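Local structure of microcin B17-processing protein McbB (Escherichia coli str. K-12 substr. MG1655, 6GRH) at residues B[46-50]-B[80-86]; B[140-146]-B[167-173]; B[194-198]-B[225-229]. The protein forms part of the enzyme complex that turns the inactive microcin B17 precursor into the active antibiotic peptide. All coordinates share one frame; numbering follows the deposited sequence.

Contact 1: residues B[46-50]-B[80-86]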
ATOM      1  N   VAL B  46      40.663  15.784 -30.219  1.00 32.13           N
ATOM      2  CA  VAL B  46      39.264  16.191 -30.064  1.00 31.26           C
ATOM      3  C   VAL B  46      38.712  15.719 -28.726  1.00 30.31           C
ATOM      4  O   VAL B  46      38.146  16.502 -27.967  1.00 29.88           O
ATOM      5  CB  VAL B  46      38.415  15.671 -31.250  1.00 31.26           C
ATOM      6  CG1 VAL B  46      36.924  15.853 -31.002  1.00 30.87           C
ATOM      7  CG2 VAL B  46      38.824  16.370 -32.537  1.00 32.83           C
ATOM      8  N   LEU B  47      38.890  14.431 -28.435  1.00 29.83           N
ATOM      9  CA  LEU B  47      38.405  13.862 -27.203  1.00 29.44           C
ATOM     10  C   LEU B  47      39.022  14.533 -25.967  1.00 30.23           C
ATOM     11  O   LEU B  47      38.316  14.810 -25.023  1.00 29.75           O
ATOM     12  CB  LEU B  47      38.629  12.338 -27.173  1.00 28.82           C
ATOM     13  CG  LEU B  47      37.853  11.556 -28.209  1.00 28.70           C
ATOM     14  CD1 LEU B  47      38.423  10.137 -28.333  1.00 28.58           C
ATOM     15  CD2 LEU B  47      36.359  11.546 -27.912  1.00 28.07           C
ATOM     16  N   GLU B  48      40.318  14.797 -25.982  1.00 32.78           N
ATOM     17  CA  GLU B  48      40.963  15.541 -24.890  1.00 34.72           C
ATOM     18  C   GLU B  48      40.361  16.941 -24.656  1.00 35.13           C
ATOM     19  O   GLU B  48      40.132  17.345 -23.506  1.00 34.92           O
ATOM     20  CB  GLU B  48      42.468  15.635 -25.129  1.00 37.82           C
ATOM     21  CG  GLU B  48      43.125  14.283 -24.899  1.00 39.48           C
ATOM     22  CD  GLU B  48      44.595  14.241 -25.251  1.00 42.75           C
ATOM     23  OE1 GLU B  48      45.039  15.008 -26.150  1.00 44.89           O
ATOM     24  OE2 GLU B  48      45.300  13.403 -24.639  1.00 44.86           O
ATOM     25  N   SER B  49      40.098  17.681 -25.734  0.50 35.80           N
ATOM     26  CA  SER B  49      39.476  19.002 -25.609  0.50 36.19           C
ATOM     27  C   SER B  49      38.052  18.910 -25.094  0.50 34.92           C
ATOM     28  O   SER B  49      37.668  19.688 -24.223  0.50 34.40           O
ATOM     29  CB  SER B  49      39.447  19.769 -26.924  0.50 37.62           C
ATOM     30  OG  SER B  49      38.429  20.760 -26.821  0.50 38.00           O
ATOM     31  N   LEU B  50      37.274  17.960 -25.617  1.00 33.83           N
ATOM     32  CA  LEU B  50      35.936  17.728 -25.100  1.00 34.02           C
ATOM     33  C   LEU B  50      35.953  17.357 -23.621  1.00 33.79           C
ATOM     34  O   LEU B  50      35.055  17.775 -22.879  1.00 32.48           O
ATOM     35  CB  LEU B  50      35.184  16.640 -25.891  1.00 33.87           C
ATOM     36  CG  LEU B  50      34.759  17.013 -27.316  1.00 34.32           C
ATOM     37  CD1 LEU B  50      34.082  15.847 -28.013  1.00 33.72           C
ATOM     38  CD2 LEU B  50      33.824  18.212 -27.293  1.00 34.83           C
ATOM     39  N   LEU B  80      31.315  10.226 -32.250  1.00 29.82           N
ATOM     40  CA  LEU B  80      31.163  10.768 -30.907  1.00 29.48           C
ATOM     41  C   LEU B  80      29.801  10.429 -30.310  1.00 29.11           C
ATOM     42  O   LEU B  80      29.709  10.182 -29.123  1.00 28.27           O
ATOM     43  CB  LEU B  80      31.390  12.287 -30.913  1.00 29.65           C
ATOM     44  CG  LEU B  80      32.824  12.731 -31.269  1.00 30.32           C
ATOM     45  CD1 LEU B  80      32.901  14.230 -31.516  1.00 31.18           C
ATOM     46  CD2 LEU B  80      33.819  12.323 -30.205  1.00 29.86           C
ATOM     47  N   ILE B  81      28.755  10.420 -31.143  1.00 30.16           N
ATOM     48  CA  ILE B  81      27.409  10.110 -30.700  1.00 30.64           C
ATOM     49  C   ILE B  81      27.268   8.604 -30.420  1.00 30.76           C
ATOM     50  O   ILE B  81      26.728   8.216 -29.372  1.00 30.05           O
ATOM     51  CB  ILE B  81      26.330  10.531 -31.724  1.00 31.92           C
ATOM     52  CG1 ILE B  81      26.200  12.063 -31.736  1.00 33.11           C
ATOM     53  CG2 ILE B  81      24.967   9.901 -31.399  1.00 31.90           C
ATOM     54  CD1 ILE B  81      25.499  12.607 -32.965  1.00 34.48           C
ATOM     55  N   THR B  82      27.712   7.782 -31.365  1.00 31.70           N
ATOM     56  CA  THR B  82      27.498   6.333 -31.266  1.00 32.19           C
ATOM     57  C   THR B  82      28.292   5.727 -30.123  1.00 31.33           C
ATOM     58  O   THR B  82      27.786   4.833 -29.469  1.00 31.75           O
ATOM     59  CB  THR B  82      27.791   5.584 -32.577  1.00 33.63           C
ATOM     60  OG1 THR B  82      29.113   5.898 -33.035  1.00 36.14           O
ATOM     61  CG2 THR B  82      26.787   5.952 -33.639  1.00 34.20           C
ATOM     62  N   THR B  83      29.491   6.250 -29.845  1.00 30.05           N
ATOM     63  CA  THR B  83      30.321   5.751 -28.744  1.00 29.00           C
ATOM     64  C   THR B  83      29.934   6.239 -27.356  1.00 27.90           C
ATOM     65  O   THR B  83      30.453   5.694 -26.390  1.00 27.70           O
ATOM     66  CB  THR B  83      31.825   6.046 -28.972  1.00 29.41           C
ATOM     67  OG1 THR B  83      32.050   7.476 -29.086  1.00 28.69           O
ATOM     68  CG2 THR B  83      32.334   5.321 -30.203  1.00 30.08           C
ATOM     69  N   GLY B  84      29.056   7.249 -27.246  1.00 27.00           N
ATOM     70  CA  GLY B  84      28.588   7.785 -25.960  1.00 26.47           C
ATOM     71  C   GLY B  84      29.394   8.951 -25.389  1.00 26.69           C
ATOM     72  O   GLY B  84      29.414   9.156 -24.175  1.00 26.01           O
ATOM     73  N   VAL B  85      30.084   9.701 -26.260  1.00 26.92           N
ATOM     74  CA  VAL B  85      30.852  10.872 -25.850  1.00 27.12           C
ATOM     75  C   VAL B  85      29.940  12.102 -25.795  1.00 27.42           C
ATOM     76  O   VAL B  85      30.063  12.922 -24.887  1.00 26.68           O
ATOM     77  CB  VAL B  85      32.052  11.156 -26.777  1.00 27.47           C
ATOM     78  CG1 VAL B  85      32.859  12.352 -26.276  1.00 27.49           C
ATOM     79  CG2 VAL B  85      32.978   9.953 -26.877  1.00 27.83           C
ATOM     80  N   ILE B  86      29.069  12.239 -26.792  1.00 28.63           N
ATOM     81  CA  ILE B  86      28.110  13.342 -26.860  1.00 29.91           C
ATOM     82  C   ILE B  86      26.708  12.823 -27.205  1.00 30.91           C
ATOM     83  O   ILE B  86      26.563  11.700 -27.694  1.00 29.72           O
ATOM     84  CB  ILE B  86      28.519  14.454 -27.874  1.00 30.41           C
ATOM     85  CG1 ILE B  86      28.305  14.010 -29.328  1.00 31.56           C
ATOM     86  CG2 ILE B  86      29.958  14.908 -27.652  1.00 30.63           C
ATOM     87  CD1 ILE B  86      28.781  15.002 -30.365  1.00 32.75           C
TER
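Leu47 and Leu50 face Leu80 and Val85 through methyl groups alone; no ring, amide or carboxylate offers a face or an edge here, so the fit depends on how the branched ends interlock. Leu47 and Leu80 run antiparallel alongside each other, bringing CD2 of Leu47 to 3.5 Å from CD2 of Leu80. The same Leu47 methyl also lies 3.9 Å from CG2 of Val85, whose side chain runs across it at about a right angle. One turn further on, Leu50 meets Leu80 tip to tip, with their CD1 atoms 4.0 Å apart. CD1 of Leu50 is shared further, with CG1 of Val85 at 4.1 Å and, slightly farther, CG2 of Ile86. In Val85 the first torsion (-178°) sets CG1 opposite the backbone N, and both of its methyls are thereby turned to the helix.

Val85 comes in beside Leu80 where helix 73-82 ends. Gly84, with positive phi, closes the helix in a Schellman motif, Val85 N bonding back to Leu80 O and Gly84 N to Ile81 O; Ile86 N also reaches Leu80 O. Leu62 of helix 59-68 touches Leu80, and Ile20, Ile15 and Phe18 of strand 13-23 pack on the group from the sheet. Three helices against a small antiparallel sheet are consistent with the winged-helix-like peptide-recognition domain of RiPP-modifying enzymes.

Contact 2: residues B[140-146]-B[167-173]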
ATOM      1  N   LEU B 140      12.323  26.800 -12.070  1.00 28.51           N
ATOM      2  CA  LEU B 140      12.194  25.782 -11.021  1.00 27.97           C
ATOM      3  C   LEU B 140      12.877  26.294  -9.750  1.00 28.22           C
ATOM      4  O   LEU B 140      14.063  26.623  -9.757  1.00 29.41           O
ATOM      5  CB  LEU B 140      12.811  24.464 -11.454  1.00 27.52           C
ATOM      6  CG  LEU B 140      12.806  23.269 -10.481  1.00 27.50           C
ATOM      7  CD1 LEU B 140      11.392  22.829 -10.161  1.00 27.88           C
ATOM      8  CD2 LEU B 140      13.599  22.125 -11.067  1.00 27.41           C
ATOM      9  N   ILE B 141      12.127  26.390  -8.666  1.00 26.99           N
ATOM     10  CA  ILE B 141      12.665  26.826  -7.395  1.00 26.79           C
ATOM     11  C   ILE B 141      12.894  25.607  -6.503  1.00 25.88           C
ATOM     12  O   ILE B 141      11.924  24.929  -6.103  1.00 24.99           O
ATOM     13  CB  ILE B 141      11.719  27.836  -6.696  1.00 27.36           C
ATOM     14  CG1 ILE B 141      11.458  29.036  -7.608  1.00 28.50           C
ATOM     15  CG2 ILE B 141      12.282  28.236  -5.342  1.00 27.59           C
ATOM     16  CD1 ILE B 141      10.475  30.051  -7.060  1.00 29.46           C
ATOM     17  N   TRP B 142      14.161  25.341  -6.185  1.00 25.08           N
ATOM     18  CA  TRP B 142      14.524  24.308  -5.241  1.00 24.56           C
ATOM     19  C   TRP B 142      14.738  24.940  -3.873  1.00 24.86           C
ATOM     20  O   TRP B 142      15.642  25.740  -3.701  1.00 24.84           O
ATOM     21  CB  TRP B 142      15.800  23.569  -5.681  1.00 24.63           C
ATOM     22  CG  TRP B 142      15.998  22.293  -4.900  1.00 24.05           C
ATOM     23  CD1 TRP B 142      16.145  22.184  -3.527  1.00 24.25           C
ATOM     24  CD2 TRP B 142      16.025  20.963  -5.404  1.00 23.27           C
ATOM     25  NE1 TRP B 142      16.288  20.874  -3.173  1.00 23.88           N
ATOM     26  CE2 TRP B 142      16.186  20.097  -4.289  1.00 23.21           C
ATOM     27  CE3 TRP B 142      15.933  20.409  -6.685  1.00 23.12           C
ATOM     28  CZ2 TRP B 142      16.256  18.707  -4.415  1.00 22.68           C
ATOM     29  CZ3 TRP B 142      15.993  19.030  -6.820  1.00 22.77           C
ATOM     30  CH2 TRP B 142      16.150  18.191  -5.681  1.00 22.90           C
ATOM     31  N   LEU B 143      13.893  24.583  -2.894  1.00 24.54           N
ATOM     32  CA  LEU B 143      14.046  25.068  -1.529  1.00 25.10           C
ATOM     33  C   LEU B 143      14.615  23.961  -0.655  1.00 24.56           C
ATOM     34  O   LEU B 143      13.959  22.952  -0.467  1.00 23.72           O
ATOM     35  CB  LEU B 143      12.709  25.535  -0.994  1.00 25.71           C
ATOM     36  CG  LEU B 143      12.591  25.953   0.469  1.00 26.76           C
ATOM     37  CD1 LEU B 143      13.518  27.109   0.828  1.00 27.78           C
ATOM     38  CD2 LEU B 143      11.128  26.316   0.749  1.00 27.70           C
ATOM     39  N   HIS B 144      15.819  24.156  -0.122  1.00 25.07           N
ATOM     40  CA  HIS B 144      16.482  23.142   0.680  1.00 25.00           C
ATOM     41  C   HIS B 144      16.661  23.698   2.085  1.00 26.13           C
ATOM     42  O   HIS B 144      17.311  24.724   2.261  1.00 26.81           O
ATOM     43  CB  HIS B 144      17.823  22.744   0.072  1.00 24.88           C
ATOM     44  CG  HIS B 144      18.618  21.820   0.930  1.00 24.64           C
ATOM     45  ND1 HIS B 144      18.269  20.503   1.109  1.00 24.61           N
ATOM     46  CD2 HIS B 144      19.693  22.036   1.715  1.00 25.40           C
ATOM     47  CE1 HIS B 144      19.126  19.938   1.943  1.00 25.07           C
ATOM     48  NE2 HIS B 144      20.022  20.837   2.298  1.00 25.46           N
ATOM     49  N   LEU B 145      16.116  22.986   3.080  1.00 26.40           N
ATOM     50  CA  LEU B 145      16.192  23.385   4.485  1.00 28.47           C
ATOM     51  C   LEU B 145      16.823  22.316   5.382  1.00 29.54           C
ATOM     52  O   LEU B 145      16.318  21.185   5.441  1.00 28.57           O
ATOM     53  CB  LEU B 145      14.790  23.690   5.006  1.00 29.19           C
ATOM     54  CG  LEU B 145      14.074  24.846   4.305  1.00 30.24           C
ATOM     55  CD1 LEU B 145      12.657  25.006   4.830  1.00 30.85           C
ATOM     56  CD2 LEU B 145      14.855  26.137   4.486  1.00 31.32           C
ATOM     57  N   GLU B 146      17.923  22.660   6.052  1.00 30.94           N
ATOM     58  CA  GLU B 146      18.428  21.882   7.191  1.00 32.37           C
ATOM     59  C   GLU B 146      17.617  22.140   8.451  1.00 34.49           C
ATOM     60  O   GLU B 146      17.301  21.213   9.202  1.00 34.77           O
ATOM     61  CB  GLU B 146      19.912  22.170   7.466  1.00 33.66           C
ATOM     62  CG  GLU B 146      20.818  21.427   6.524  1.00 33.67           C
ATOM     63  CD  GLU B 146      22.285  21.351   6.923  1.00 34.60           C
ATOM     64  OE1 GLU B 146      22.674  21.626   8.083  1.00 36.71           O
ATOM     65  OE2 GLU B 146      23.043  20.951   6.027  1.00 34.35           O
ATOM     66  N   ALA B 167       7.660  26.330 -10.822  1.00 25.19           N
ATOM     67  CA  ALA B 167       7.475  25.085 -10.093  1.00 24.69           C
ATOM     68  C   ALA B 167       8.429  25.089  -8.906  1.00 24.24           C
ATOM     69  O   ALA B 167       9.388  25.851  -8.874  1.00 24.01           O
ATOM     70  CB  ALA B 167       7.712  23.869 -10.976  1.00 23.92           C
ATOM     71  N   PHE B 168       8.134  24.242  -7.929  1.00 23.74           N
ATOM     72  CA  PHE B 168       8.913  24.152  -6.710  1.00 23.85           C
ATOM     73  C   PHE B 168       9.286  22.715  -6.434  1.00 24.15           C
ATOM     74  O   PHE B 168       8.485  21.786  -6.714  1.00 23.54           O
ATOM     75  CB  PHE B 168       8.114  24.626  -5.489  1.00 24.11           C
ATOM     76  CG  PHE B 168       7.527  25.999  -5.616  1.00 24.95           C
ATOM     77  CD1 PHE B 168       6.342  26.204  -6.323  1.00 25.44           C
ATOM     78  CD2 PHE B 168       8.133  27.067  -5.017  1.00 25.51           C
ATOM     79  CE1 PHE B 168       5.772  27.461  -6.422  1.00 26.17           C
ATOM     80  CE2 PHE B 168       7.579  28.332  -5.099  1.00 26.46           C
ATOM     81  CZ  PHE B 168       6.389  28.527  -5.797  1.00 26.90           C
ATOM     82  N   ILE B 169      10.464  22.550  -5.825  1.00 24.48           N
ATOM     83  CA  ILE B 169      10.863  21.299  -5.188  1.00 25.26           C
ATOM     84  C   ILE B 169      11.327  21.711  -3.821  1.00 24.79           C
ATOM     85  O   ILE B 169      11.907  22.778  -3.680  1.00 25.28           O
ATOM     86  CB  ILE B 169      12.004  20.607  -5.953  1.00 26.33           C
ATOM     87  CG1 ILE B 169      11.438  20.071  -7.258  1.00 28.04           C
ATOM     88  CG2 ILE B 169      12.614  19.461  -5.137  1.00 26.32           C
ATOM     89  CD1 ILE B 169      12.473  19.698  -8.277  1.00 29.60           C
ATOM     90  N   GLN B 170      11.000  20.907  -2.821  1.00 24.00           N
ATOM     91  CA  GLN B 170      11.403  21.156  -1.454  1.00 24.41           C
ATOM     92  C   GLN B 170      12.158  19.970  -0.947  1.00 24.12           C
ATOM     93  O   GLN B 170      11.721  18.826  -1.157  1.00 24.27           O
ATOM     94  CB  GLN B 170      10.205  21.381  -0.531  1.00 24.62           C
ATOM     95  CG  GLN B 170       9.239  22.476  -0.932  1.00 24.93           C
ATOM     96  CD  GLN B 170       8.264  22.118  -2.047  1.00 24.87           C
ATOM     97  OE1 GLN B 170       7.878  22.991  -2.816  1.00 25.80           O
ATOM     98  NE2 GLN B 170       7.815  20.888  -2.099  1.00 23.58           N
ATOM     99  N   SER B 171      13.241  20.229  -0.226  1.00 23.55           N
ATOM    100  CA  SER B 171      14.011  19.161   0.402  1.00 23.36           C
ATOM    101  C   SER B 171      14.358  19.506   1.848  1.00 23.41           C
ATOM    102  O   SER B 171      14.524  20.654   2.209  1.00 23.65           O
ATOM    103  CB  SER B 171      15.249  18.804  -0.439  1.00 22.75           C
ATOM    104  OG  SER B 171      16.172  19.863  -0.498  1.00 22.98           O
ATOM    105  N   TYR B 172      14.384  18.487   2.690  1.00 23.27           N
ATOM    106  CA  TYR B 172      14.399  18.655   4.146  1.00 23.95           C
ATOM    107  C   TYR B 172      14.617  17.261   4.766  1.00 24.04           C
ATOM    108  O   TYR B 172      14.602  16.246   4.051  1.00 22.73           O
ATOM    109  CB  TYR B 172      13.070  19.306   4.644  1.00 24.18           C
ATOM    110  CG  TYR B 172      11.851  18.568   4.187  1.00 23.47           C
ATOM    111  CD1 TYR B 172      11.311  18.789   2.931  1.00 23.38           C
ATOM    112  CD2 TYR B 172      11.285  17.573   4.975  1.00 23.95           C
ATOM    113  CE1 TYR B 172      10.216  18.086   2.484  1.00 23.33           C
ATOM    114  CE2 TYR B 172      10.195  16.855   4.537  1.00 23.41           C
ATOM    115  CZ  TYR B 172       9.665  17.109   3.303  1.00 23.31           C
ATOM    116  OH  TYR B 172       8.613  16.382   2.856  1.00 23.57           O
ATOM    117  N   TYR B 173      14.821  17.234   6.075  1.00 24.98           N
ATOM    118  CA  TYR B 173      15.148  16.035   6.797  1.00 25.58           C
ATOM    119  C   TYR B 173      14.032  15.704   7.765  1.00 26.39           C
ATOM    120  O   TYR B 173      13.447  16.575   8.367  1.00 26.15           O
ATOM    121  CB  TYR B 173      16.484  16.186   7.509  1.00 26.19           C
ATOM    122  CG  TYR B 173      17.612  16.466   6.542  1.00 25.92           C
ATOM    123  CD1 TYR B 173      18.364  15.428   5.993  1.00 25.46           C
ATOM    124  CD2 TYR B 173      17.904  17.781   6.139  1.00 26.08           C
ATOM    125  CE1 TYR B 173      19.398  15.685   5.089  1.00 25.31           C
ATOM    126  CE2 TYR B 173      18.930  18.053   5.237  1.00 26.23           C
ATOM    127  CZ  TYR B 173      19.676  16.992   4.705  1.00 25.80           C
ATOM    128  OH  TYR B 173      20.678  17.266   3.802  1.00 26.09           O
TER
HETATM  129  O   HOH W   1      21.926  19.685   3.945  1.00 29.62           O
HETATM  130  O   HOH W   2      15.061  19.881   7.405  1.00 26.54           O
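Trp142 lies across Ile169, and the indole is engaged both on a face and at an edge. CG2 of Ile169 sits 3.5 Å from the centroid of the six-membered ring of Trp142, 2° off its normal, a clean CH-pi contact. At the rim, NE1 of Trp142 gives its hydrogen, in the ring plane, to OG of Ser171 at 2.9 Å. That hydroxyl has a second partner, ND1 of His144 at 2.7 Å, where either atom may donate. With chi1 at 66°, Ser171 OG is held between its own backbone N and carbonyl carbon, within range of both rings, and the two bonds help set how the indole and imidazole are turned.

The rings of Tyr173 and His144 approach by their rims, neither over the other's face, planes 77° apart. A water bridges His144 NE2, Tyr173 OH and Glu146 OE2; Arg239 makes a salt bridge to that same carboxylate oxygen, and Ser242 bonds to the tyrosine hydroxyl. Toward the start of the strands, Leu140 CD1 touches Ile169 CD1 at 3.8 Å.

On the other face, Ile141 and Phe168 run alongside in the same direction, with CD1 of Ile141 3.9 Å from CE2 of Phe168. Tyr157 of helix 150-160 stands edge-to-face with Phe168 and bonds to Gln170.

Between the two faces, five backbone hydrogen bonds join the strands in parallel register, from Ile141 N to Ala167 O through to Leu145 N to Ser171 O. Helix 236-254 covers the Trp142 and Ile169 face and helix 150-160 the Phe168 face. Strand 139-144, helix 150-160 and strand 167-174 form a beta-alpha-beta crossover, consistent with the Rossmann-like core of an E1-like domain.

Contact 3: residues B[194-198]-B[225-229]. With ZN (zinc ion), chain F.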
ATOM      1  N   PHE B 194       2.995  20.596   1.490  1.00 24.49           N
ATOM      2  CA  PHE B 194       2.137  20.256   2.638  1.00 25.04           C
ATOM      3  C   PHE B 194       1.405  18.929   2.378  1.00 24.73           C
ATOM      4  O   PHE B 194       1.241  18.113   3.287  1.00 24.02           O
ATOM      5  CB  PHE B 194       1.250  21.449   3.018  1.00 25.94           C
ATOM      6  CG  PHE B 194       2.050  22.617   3.497  1.00 26.27           C
ATOM      7  CD1 PHE B 194       2.702  22.558   4.729  1.00 26.72           C
ATOM      8  CD2 PHE B 194       2.270  23.714   2.677  1.00 26.83           C
ATOM      9  CE1 PHE B 194       3.522  23.587   5.146  1.00 27.50           C
ATOM     10  CE2 PHE B 194       3.065  24.773   3.102  1.00 27.30           C
ATOM     11  CZ  PHE B 194       3.699  24.708   4.330  1.00 27.88           C
ATOM     12  N   CYS B 195       1.065  18.669   1.113  1.00 24.80           N
ATOM     13  CA  CYS B 195       0.568  17.366   0.720  1.00 25.31           C
ATOM     14  C   CYS B 195       1.558  16.240   1.051  1.00 24.61           C
ATOM     15  O   CYS B 195       1.139  15.155   1.486  1.00 25.14           O
ATOM     16  CB  CYS B 195       0.182  17.337  -0.763  1.00 26.11           C
ATOM     17  SG  CYS B 195      -1.243  18.354  -1.175  1.00 26.71           S
ATOM     18  N   HIS B 196       2.850  16.506   0.855  1.00 24.12           N
ATOM     19  CA  HIS B 196       3.916  15.543   1.108  1.00 24.01           C
ATOM     20  C   HIS B 196       4.157  15.317   2.590  1.00 25.20           C
ATOM     21  O   HIS B 196       4.147  14.139   3.078  1.00 24.69           O
ATOM     22  CB  HIS B 196       5.219  15.955   0.403  1.00 23.18           C
ATOM     23  CG  HIS B 196       5.185  15.707  -1.064  1.00 22.93           C
ATOM     24  ND1 HIS B 196       4.559  16.556  -1.948  1.00 23.26           N
ATOM     25  CD2 HIS B 196       5.622  14.652  -1.796  1.00 22.77           C
ATOM     26  CE1 HIS B 196       4.657  16.062  -3.168  1.00 23.46           C
ATOM     27  NE2 HIS B 196       5.289  14.902  -3.102  1.00 23.08           N
ATOM     28  N   ILE B 197       4.357  16.408   3.319  0.50 25.63           N
ATOM     29  CA  ILE B 197       4.765  16.311   4.717  0.50 26.79           C
ATOM     30  C   ILE B 197       3.663  15.647   5.569  0.50 27.58           C
ATOM     31  O   ILE B 197       3.961  14.878   6.469  0.50 27.54           O
ATOM     32  CB  ILE B 197       5.196  17.684   5.264  0.50 27.41           C
ATOM     33  CG1 ILE B 197       6.094  17.518   6.489  0.50 28.19           C
ATOM     34  CG2 ILE B 197       3.996  18.546   5.587  0.50 27.98           C
ATOM     35  CD1 ILE B 197       6.984  18.712   6.703  0.50 28.70           C
ATOM     36  N   GLU B 198       2.401  15.885   5.222  1.00 28.12           N
ATOM     37  CA  GLU B 198       1.269  15.204   5.871  1.00 29.54           C
ATOM     38  C   GLU B 198       1.220  13.703   5.562  1.00 29.27           C
ATOM     39  O   GLU B 198       0.883  12.898   6.430  1.00 29.50           O
ATOM     40  CB  GLU B 198      -0.052  15.883   5.497  1.00 31.12           C
ATOM     41  CG  GLU B 198      -0.150  17.293   6.095  1.00 32.62           C
ATOM     42  CD  GLU B 198      -0.174  17.321   7.622  1.00 34.56           C
ATOM     43  OE1 GLU B 198      -0.663  16.329   8.214  1.00 35.28           O
ATOM     44  OE2 GLU B 198       0.267  18.346   8.214  1.00 35.13           O
ATOM     45  N   TYR B 225      -1.624  26.517  11.778  1.00 43.03           N
ATOM     46  CA  TYR B 225      -0.875  25.445  11.136  1.00 44.72           C
ATOM     47  C   TYR B 225       0.569  25.845  11.098  1.00 45.27           C
ATOM     48  O   TYR B 225       0.950  26.743  10.337  1.00 45.50           O
ATOM     49  CB  TYR B 225      -1.375  25.152   9.704  1.00 45.09           C
ATOM     50  CG  TYR B 225      -0.731  23.917   9.084  1.00 44.70           C
ATOM     51  CD1 TYR B 225       0.485  23.999   8.432  1.00 45.59           C
ATOM     52  CD2 TYR B 225      -1.345  22.660   9.165  1.00 46.34           C
ATOM     53  CE1 TYR B 225       1.084  22.875   7.869  1.00 45.98           C
ATOM     54  CE2 TYR B 225      -0.755  21.524   8.601  1.00 45.33           C
ATOM     55  CZ  TYR B 225       0.460  21.644   7.939  1.00 45.81           C
ATOM     56  OH  TYR B 225       1.084  20.536   7.380  1.00 46.56           O
ATOM     57  N   GLN B 226       1.373  25.224  11.952  1.00 46.13           N
ATOM     58  CA  GLN B 226       2.808  25.447  11.897  1.00 47.54           C
ATOM     59  C   GLN B 226       3.547  24.304  12.553  1.00 48.00           C
ATOM     60  O   GLN B 226       3.024  23.671  13.491  1.00 47.42           O
ATOM     61  CB  GLN B 226       3.206  26.803  12.504  1.00 50.17           C
ATOM     62  CG  GLN B 226       3.506  26.843  14.003  1.00 52.10           C
ATOM     63  CD  GLN B 226       3.480  28.265  14.546  1.00 55.16           C
ATOM     64  OE1 GLN B 226       2.670  28.592  15.424  1.00 56.83           O
ATOM     65  NE2 GLN B 226       4.345  29.126  14.008  1.00 55.67           N
ATOM     66  N   MET B 227       4.756  24.035  12.060  1.00 45.83           N
ATOM     67  CA  MET B 227       5.572  22.991  12.651  1.00 46.01           C
ATOM     68  C   MET B 227       7.032  22.993  12.253  1.00 43.10           C
ATOM     69  O   MET B 227       7.430  23.534  11.218  1.00 38.64           O
ATOM     70  CB  MET B 227       5.001  21.643  12.277  1.00 48.68           C
ATOM     71  CG  MET B 227       4.647  21.557  10.812  1.00 50.08           C
ATOM     72  SD  MET B 227       4.646  19.829  10.431  1.00 58.15           S
ATOM     73  CE  MET B 227       4.209  19.919   8.695  1.00 55.41           C
ATOM     74  N   THR B 228       7.796  22.339  13.116  1.00 42.22           N
ATOM     75  CA  THR B 228       9.165  21.958  12.874  1.00 41.90           C
ATOM     76  C   THR B 228       9.163  20.431  12.786  1.00 40.13           C
ATOM     77  O   THR B 228       8.126  19.799  13.025  1.00 40.53           O
ATOM     78  CB  THR B 228      10.045  22.425  14.037  1.00 43.54           C
ATOM     79  OG1 THR B 228       9.558  21.836  15.241  1.00 43.63           O
ATOM     80  CG2 THR B 228      10.000  23.958  14.168  1.00 44.72           C
ATOM     81  N   LEU B 229      10.309  19.840  12.462  1.00 38.50           N
ATOM     82  CA  LEU B 229      10.393  18.390  12.261  1.00 38.07           C
ATOM     83  C   LEU B 229      11.593  17.818  12.993  1.00 38.52           C
ATOM     84  O   LEU B 229      12.691  18.339  12.830  1.00 39.70           O
ATOM     85  CB  LEU B 229      10.551  18.067  10.779  1.00 37.14           C
ATOM     86  CG  LEU B 229       9.433  18.478   9.835  1.00 36.72           C
ATOM     87  CD1 LEU B 229       9.848  18.244   8.385  1.00 36.87           C
ATOM     88  CD2 LEU B 229       8.128  17.758  10.162  1.00 36.60           C
TER
HETATM   89 ZN    ZN F 401      -1.003  20.678  -1.049  1.00 26.00          ZN
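Ile197 points from its helix toward the loop carrying Tyr225, Met227 and Leu229. From CB its two branches part. CG2 lies against CE of Met227, 3.4 Å away, and looser against OH of Tyr225 at 4.0 Å. CG1, opposite the backbone N (chi1 -159°), passes the same Met227 methyl at 3.8 Å and delivers CD1 to the tip of Leu229, where the two CD1 atoms are 3.4 Å apart. Met227 and Leu229 thus both reach Ile197 tip to tip. The closest of these carbon distances are below usual van der Waals contact, but Ile197 was modelled in two conformers, so the apparent tightness is doubtful.

One residue on, Glu198 bends at chi2 (-64°), and its OE2 accepts the hydroxyl proton of Tyr225. This bond, from Tyr225 OH to Glu198 OE2, is very short at 2.5 Å; OE2 arrives at the ring edge, near its plane, the carboxylate turned well out of it. Phe194 comes to the same tyrosine obliquely, planes 85° apart, with its CD1 3.5 Å from CE1 of Tyr225.

Cys195, between these residues, faces away from the loop: its SG binds the zinc ion at 2.3 Å, in a site completed by Cys192, Cys290 and Cys292. One turn of helix therefore serves the metal on one side and the loop on another. The loop follows helix 215-220 and precedes helix 236-254; Met227 and Leu229 also touch Leu201 of helix 193-204, Met227 N bonds to Ser150 of helix 150-160, and Phe194 packs on Val153 of that helix.

How the contacts relate
Contacts 1 and 2 are buried, whereas contact 3 lies at the surface. Contact 1 belongs to the N-terminal domain of helices and antiparallel sheet, its nearest atoms about 23 Å from those of contact 2, and relies on aliphatic methyls alone. Contact 2, in the central sheet, combines backbone pairing with hydrogen-bonded aromatic side chains and bridging water. Contact 3 pairs a carboxylate with a phenol beside apolar tips, and its helix also supplies one of the four zinc ligands. Contacts 2 and 3 touch: Tyr172 CD2 is 3.8 Å from Leu229 CD1, and helix 150-160 borders both. Contacts 1 and 3 lie on opposite sides of the chain's centre, about 46 Å between centres.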